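Local coordinates for ABC transporter, solute-binding protein (PDB 6LKK) that binds glucose 6-phosphate in the cleft of a periplasmic-binding-protein fold and, as a sensor of this sugar, probably takes part in two-component signalling, at residues A[78-83]-A[256-261]; A[42-47]-A[66-71]. One frame throughout, in Å; residues are numbered along the deposited sequence.

Interaction 1 (A[78-83]-A[256-261]); sequences VTQQLE and RKDVSE
Gln81 and Arg256 form a single beta bridge between two loops of this periplasmic-binding-protein fold, their CA atoms 4.1 Å apart. Next to it, Lys257 N donates to Gln80 O at 2.9 Å with an almost straight N-H...O angle of 177°. The Gln80 and Arg256 side chains run side by side in the same direction, and Gln80 CB sits over one face of the guanidinium, off-centre, 3.6 Å from Arg256 NH2. The edge of that group is gripped by Asp258: Arg256 presents NE and NH2 side-on, and each Asp258 oxygen receives one of them through its syn lone pair, both bonds lying near the guanidinium plane. Arg256 NH1 is engaged by Thr238 O, while water 1 joins NH2 to Gln80 NE2, the latter bond weak. Beyond the bridge, the Lys257 chain passes Gln80 O and Gln81 O with its methylenes and runs past Leu82 in the opposite direction, CD2 of Leu82 lying 4.1 Å from Lys257 CG. A bend at chi3 (137°) then turns its amine toward Glu83, itself bent at chi2 (-93°). The salt bridge closes at 2.8 Å, Lys257 NZ meeting Glu83 OE1 from above the carboxylate plane.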
loop_
_atom_site.group_PDB
_atom_site.type_symbol
_atom_site.label_atom_id
_atom_site.label_comp_id
_atom_site.label_asym_id
_atom_site.label_seq_id
_atom_site.Cartn_x
_atom_site.Cartn_y
_atom_site.Cartn_z
ATOM N N VAL A 78 -10.947 -13.912 -9.480
ATOM C CA VAL A 78 -10.965 -12.581 -10.081
ATOM C C VAL A 78 -12.347 -12.286 -10.644
ATOM O O VAL A 78 -12.762 -11.124 -10.725
ATOM C CB VAL A 78 -9.868 -12.443 -11.159
ATOM C CG1 VAL A 78 -8.483 -12.503 -10.523
ATOM C CG2 VAL A 78 -10.020 -13.506 -12.240
ATOM N N THR A 79 -13.087 -13.334 -11.020
ATOM C CA THR A 79 -14.449 -13.168 -11.517
ATOM C C THR A 79 -15.345 -12.468 -10.500
ATOM O O THR A 79 -16.304 -11.790 -10.887
ATOM C CB THR A 79 -15.036 -14.535 -11.878
ATOM O OG1 THR A 79 -14.218 -15.161 -12.873
ATOM C CG2 THR A 79 -16.460 -14.401 -12.411
ATOM N N GLN A 80 -15.064 -12.626 -9.207
ATOM C CA GLN A 80 -15.888 -12.050 -8.152
ATOM C C GLN A 80 -15.387 -10.689 -7.689
ATOM O O GLN A 80 -15.911 -10.154 -6.707
ATOM C CB GLN A 80 -15.950 -12.996 -6.949
ATOM C CG GLN A 80 -16.995 -14.092 -7.062
ATOM C CD GLN A 80 -16.645 -15.131 -8.105
ATOM O OE1 GLN A 80 -17.371 -15.314 -9.084
ATOM N NE2 GLN A 80 -15.533 -15.827 -7.897
ATOM N N GLN A 81 -14.398 -10.120 -8.366
ATOM C CA GLN A 81 -13.768 -8.892 -7.908
ATOM C C GLN A 81 -14.426 -7.667 -8.528
ATOM O O GLN A 81 -15.021 -7.730 -9.608
ATOM C CB GLN A 81 -12.277 -8.902 -8.238
ATOM C CG GLN A 81 -11.514 -9.953 -7.468
ATOM C CD GLN A 81 -10.022 -9.870 -7.684
ATOM O OE1 GLN A 81 -9.549 -9.191 -8.596
ATOM N NE2 GLN A 81 -9.268 -10.563 -6.840
ATOM N N LEU A 82 -14.313 -6.547 -7.818
ATOM C CA LEU A 82 -14.813 -5.274 -8.316
ATOM C C LEU A 82 -14.304 -5.020 -9.729
ATOM O O LEU A 82 -13.115 -5.180 -10.014
ATOM C CB LEU A 82 -14.384 -4.148 -7.375
ATOM C CG LEU A 82 -15.025 -4.223 -5.987
ATOM C CD1 LEU A 82 -14.314 -3.306 -5.005
ATOM C CD2 LEU A 82 -16.508 -3.880 -6.067
ATOM N N GLU A 83 -15.220 -4.607 -10.607
ATOM C CA GLU A 83 -14.922 -4.547 -12.036
ATOM C C GLU A 83 -13.775 -3.589 -12.335
ATOM O O GLU A 83 -12.973 -3.833 -13.245
ATOM C CB GLU A 83 -16.174 -4.123 -12.809
ATOM C CG GLU A 83 -17.428 -4.948 -12.511
ATOM C CD GLU A 83 -17.621 -6.112 -13.463
ATOM O OE1 GLU A 83 -18.677 -6.774 -13.382
ATOM O OE2 GLU A 83 -16.725 -6.366 -14.294
ATOM N N ARG A 256 -13.477 -7.724 -3.409
ATOM C CA ARG A 256 -14.579 -8.552 -3.875
ATOM C C ARG A 256 -15.902 -7.792 -3.868
ATOM O O ARG A 256 -16.139 -6.918 -3.028
ATOM C CB ARG A 256 -14.714 -9.805 -3.010
ATOM C CG ARG A 256 -13.538 -10.762 -3.104
ATOM C CD ARG A 256 -13.767 -11.981 -2.221
ATOM N NE ARG A 256 -14.911 -12.783 -2.657
ATOM C CZ ARG A 256 -14.839 -13.938 -3.317
ATOM N NH1 ARG A 256 -13.670 -14.475 -3.641
ATOM N NH2 ARG A 256 -15.954 -14.564 -3.654
ATOM N N LYS A 257 -16.775 -8.161 -4.811
ATOM C CA LYS A 257 -18.119 -7.592 -4.875
ATOM C C LYS A 257 -19.002 -8.082 -3.736
ATOM O O LYS A 257 -19.900 -7.355 -3.297
ATOM C CB LYS A 257 -18.782 -7.954 -6.206
ATOM C CG LYS A 257 -18.103 -7.421 -7.453
ATOM C CD LYS A 257 -18.564 -8.213 -8.672
ATOM C CE LYS A 257 -18.862 -7.326 -9.865
ATOM N NZ LYS A 257 -19.273 -8.140 -11.045
ATOM N N ASP A 258 -18.784 -9.310 -3.262
ATOM C CA ASP A 258 -19.679 -9.957 -2.310
ATOM C C ASP A 258 -19.197 -9.817 -0.871
ATOM O O ASP A 258 -19.470 -10.685 -0.035
ATOM C CB ASP A 258 -19.861 -11.434 -2.668
ATOM C CG ASP A 258 -18.547 -12.189 -2.741
ATOM O OD1 ASP A 258 -17.486 -11.573 -2.519
ATOM O OD2 ASP A 258 -18.574 -13.405 -3.029
ATOM N N VAL A 259 -18.496 -8.729 -0.565
ATOM C CA VAL A 259 -17.969 -8.477 0.769
ATOM C C VAL A 259 -18.415 -7.092 1.214
ATOM O O VAL A 259 -18.460 -6.153 0.410
ATOM C CB VAL A 259 -16.431 -8.600 0.801
ATOM C CG1 VAL A 259 -15.866 -8.115 2.133
ATOM C CG2 VAL A 259 -16.022 -10.041 0.543
ATOM N N SER A 260 -18.731 -6.969 2.502
ATOM C CA SER A 260 -19.221 -5.714 3.051
ATOM C C SER A 260 -18.239 -4.577 2.800
ATOM O O SER A 260 -17.031 -4.783 2.647
ATOM C CB SER A 260 -19.451 -5.843 4.558
ATOM O OG SER A 260 -20.413 -6.834 4.850
ATOM N N GLU A 261 -18.784 -3.365 2.764
ATOM C CA GLU A 261 -18.013 -2.139 2.891
ATOM C C GLU A 261 -18.148 -1.642 4.323
ATOM O O GLU A 261 -19.262 -1.544 4.848
ATOM C CB GLU A 261 -18.502 -1.075 1.909
ATOM C CG GLU A 261 -18.348 -1.459 0.449
ATOM C CD GLU A 261 -19.034 -0.481 -0.489
ATOM O OE1 GLU A 261 -19.536 0.559 -0.013
ATOM O OE2 GLU A 261 -19.077 -0.757 -1.707
HETATM O O HOH W 1 -14.734 -17.057 -5.094
#

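Interaction 2 (A[42-47]-A[66-71])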
loop_
_atom_site.group_PDB
_atom_site.type_symbol
_atom_site.label_atom_id
_atom_site.label_comp_id
_atom_site.label_asym_id
_atom_site.label_seq_id
_atom_site.Cartn_x
_atom_site.Cartn_y
_atom_site.Cartn_z
ATOM N N ASN A 42 15.762 -7.443 -3.531
ATOM C CA ASN A 42 16.450 -8.548 -2.872
ATOM C C ASN A 42 15.966 -9.889 -3.409
ATOM O O ASN A 42 16.766 -10.812 -3.605
ATOM C CB ASN A 42 16.249 -8.464 -1.359
ATOM C CG ASN A 42 16.916 -7.243 -0.749
ATOM O OD1 ASN A 42 17.787 -6.627 -1.364
ATOM N ND2 ASN A 42 16.517 -6.896 0.468
ATOM N N LEU A 43 14.660 -10.012 -3.655
ATOM C CA LEU A 43 14.126 -11.219 -4.276
ATOM C C LEU A 43 14.799 -11.485 -5.618
ATOM O O LEU A 43 15.174 -12.623 -5.922
ATOM C CB LEU A 43 12.610 -11.074 -4.440
ATOM C CG LEU A 43 11.781 -12.219 -5.027
ATOM C CD1 LEU A 43 10.345 -12.094 -4.539
ATOM C CD2 LEU A 43 11.804 -12.220 -6.547
ATOM N N HIS A 44 14.967 -10.440 -6.429
ATOM C CA HIS A 44 15.572 -10.602 -7.747
ATOM C C HIS A 44 16.975 -11.183 -7.645
ATOM O O HIS A 44 17.339 -12.085 -8.409
ATOM C CB HIS A 44 15.598 -9.253 -8.465
ATOM C CG HIS A 44 16.163 -9.312 -9.851
ATOM N ND1 HIS A 44 15.564 -10.022 -10.869
ATOM C CD2 HIS A 44 17.265 -8.737 -10.390
ATOM C CE1 HIS A 44 16.275 -9.886 -11.974
ATOM N NE2 HIS A 44 17.312 -9.112 -11.711
ATOM N N ASN A 45 17.781 -10.679 -6.711
ATOM C CA ASN A 45 19.134 -11.186 -6.530
ATOM C C ASN A 45 19.174 -12.469 -5.715
ATOM O O ASN A 45 20.196 -13.163 -5.726
ATOM C CB ASN A 45 20.005 -10.130 -5.849
ATOM C CG ASN A 45 20.160 -8.880 -6.683
ATOM O OD1 ASN A 45 20.263 -8.944 -7.907
ATOM N ND2 ASN A 45 20.173 -7.729 -6.022
ATOM N N GLU A 46 18.093 -12.797 -5.015
ATOM C CA GLU A 46 18.073 -13.996 -4.192
ATOM C C GLU A 46 18.277 -15.229 -5.061
ATOM O O GLU A 46 17.748 -15.318 -6.173
ATOM C CB GLU A 46 16.744 -14.091 -3.441
ATOM C CG GLU A 46 16.721 -15.108 -2.324
ATOM C CD GLU A 46 15.448 -15.014 -1.509
ATOM O OE1 GLU A 46 14.584 -14.182 -1.863
ATOM O OE2 GLU A 46 15.307 -15.764 -0.520
ATOM N N ASP A 47 19.049 -16.189 -4.551
ATOM C CA ASP A 47 19.279 -17.412 -5.305
ATOM C C ASP A 47 17.961 -18.138 -5.540
ATOM O O ASP A 47 17.103 -18.220 -4.657
ATOM C CB ASP A 47 20.270 -18.325 -4.583
ATOM C CG ASP A 47 20.581 -19.577 -5.376
ATOM O OD1 ASP A 47 21.118 -19.450 -6.501
ATOM O OD2 ASP A 47 20.285 -20.689 -4.889
ATOM N N HIS A 66 10.806 -6.937 -12.702
ATOM C CA HIS A 66 11.414 -8.190 -13.145
ATOM C C HIS A 66 10.330 -9.263 -13.193
ATOM O O HIS A 66 10.267 -10.136 -12.315
ATOM C CB HIS A 66 12.556 -8.609 -12.222
ATOM C CG HIS A 66 13.549 -7.520 -11.962
ATOM N ND1 HIS A 66 14.431 -7.071 -12.921
ATOM C CD2 HIS A 66 13.800 -6.789 -10.849
ATOM C CE1 HIS A 66 15.181 -6.111 -12.412
ATOM N NE2 HIS A 66 14.818 -5.920 -11.156
ATOM N N PRO A 67 9.461 -9.228 -14.206
ATOM C CA PRO A 67 8.416 -10.262 -14.306
ATOM C C PRO A 67 8.962 -11.675 -14.380
ATOM O O PRO A 67 8.244 -12.619 -14.025
ATOM C CB PRO A 67 7.662 -9.881 -15.591
ATOM C CG PRO A 67 8.557 -8.926 -16.320
ATOM C CD PRO A 67 9.347 -8.219 -15.271
ATOM N N GLU A 68 10.206 -11.858 -14.829
ATOM C CA GLU A 68 10.792 -13.193 -14.883
ATOM C C GLU A 68 10.909 -13.831 -13.505
ATOM O O GLU A 68 11.090 -15.050 -13.412
ATOM C CB GLU A 68 12.172 -13.138 -15.547
ATOM C CG GLU A 68 13.186 -12.229 -14.849
ATOM C CD GLU A 68 13.185 -10.809 -15.390
ATOM O OE1 GLU A 68 12.152 -10.378 -15.944
ATOM O OE2 GLU A 68 14.222 -10.125 -15.264
ATOM N N ASP A 69 10.816 -13.040 -12.437
ATOM C CA ASP A 69 10.907 -13.562 -11.081
ATOM C C ASP A 69 9.583 -14.103 -10.559
ATOM O O ASP A 69 9.522 -14.515 -9.396
ATOM C CB ASP A 69 11.414 -12.472 -10.135
ATOM C CG ASP A 69 12.848 -12.078 -10.418
ATOM O OD1 ASP A 69 13.578 -12.884 -11.033
ATOM O OD2 ASP A 69 13.246 -10.964 -10.019
ATOM N N PHE A 70 8.537 -14.122 -11.379
ATOM C CA PHE A 70 7.213 -14.526 -10.936
ATOM C C PHE A 70 6.598 -15.482 -11.946
ATOM O O PHE A 70 7.041 -15.582 -13.094
ATOM C CB PHE A 70 6.307 -13.304 -10.732
ATOM C CG PHE A 70 6.800 -12.367 -9.671
ATOM C CD1 PHE A 70 7.709 -11.368 -9.977
ATOM C CD2 PHE A 70 6.371 -12.497 -8.363
ATOM C CE1 PHE A 70 8.174 -10.511 -8.996
ATOM C CE2 PHE A 70 6.832 -11.645 -7.380
ATOM C CZ PHE A 70 7.732 -10.652 -7.697
ATOM N N VAL A 71 5.570 -16.186 -11.498
ATOM C CA VAL A 71 4.871 -17.186 -12.301
ATOM C C VAL A 71 3.573 -16.580 -12.803
ATOM O O VAL A 71 2.837 -15.975 -11.999
ATOM C CB VAL A 71 4.598 -18.466 -11.490
ATOM C CG1 VAL A 71 3.837 -19.488 -12.330
ATOM C CG2 VAL A 71 5.900 -19.058 -10.970
#
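His44 lays one face of its imidazole over the ring of His66 in a face-to-face stack, with centroids 3.6 Å apart and planes only 11° from parallel. The closest approach brings His44 ND1 to His66 CG at 3.4 Å, toward the rim of both rings, although the two side chains arrive at about a right angle. The edge of the His44 ring is used separately: ND1 donates to Asp69 OD2 at 2.6 Å, a short bond with an N-H...O angle of 153°. The acceptor lies close to the ring plane and offers its syn lone pair, while the carboxylate is turned well out of that plane. With CG trans to the backbone N (chi1 -178°), the ring leaves helix 36-45 toward segment 66-71, where a stack on a face and a bond at an edge together fix its rotation. Asp69 OD1 is salt-bridged to Arg51, which engages both carboxylate oxygens. One helical position earlier, Leu43 passes Asp69 in the opposite direction, its CD2 3.6 Å from Asp69 CB. Its other methyl, Leu43 CD1, reaches Phe70 CZ at 4.3 Å, beside Phe55 and Val221 of the neighbouring strands. The whole is a His-carboxylate hydrogen bond backed by a histidine stack, joining the C-terminal end of a helix to the 3-10 turn that leads into strand 70-71 of a solute-binding-protein lobe.

From the N terminus, interaction 2 comes first: residues 66-71 return to helix 36-45 after strand 54-56 and helix 60-63, closing a short loop with 18 residues between the segments. The chain then leaves strand 70-71 for segment 78-83, where interaction 1 opens; it closes only at 256-261, after 172 intervening residues that include strand 92-105 and the Thr138, Thr139 and Thr170 ligand-binding positions. The two contacts are therefore in series, neither nested nor crossed. The centres of interactions 1 and 2 are about 30 Å apart, and the nearest atoms of interactions 1 and 2 about 12 Å. Interaction 2 ties a helix to the 3-10 turn before the short strand 70-71, which pairs with strand 213-221, whereas interaction 1 joins the loop before strand 92-105 to the one after strand 253-254.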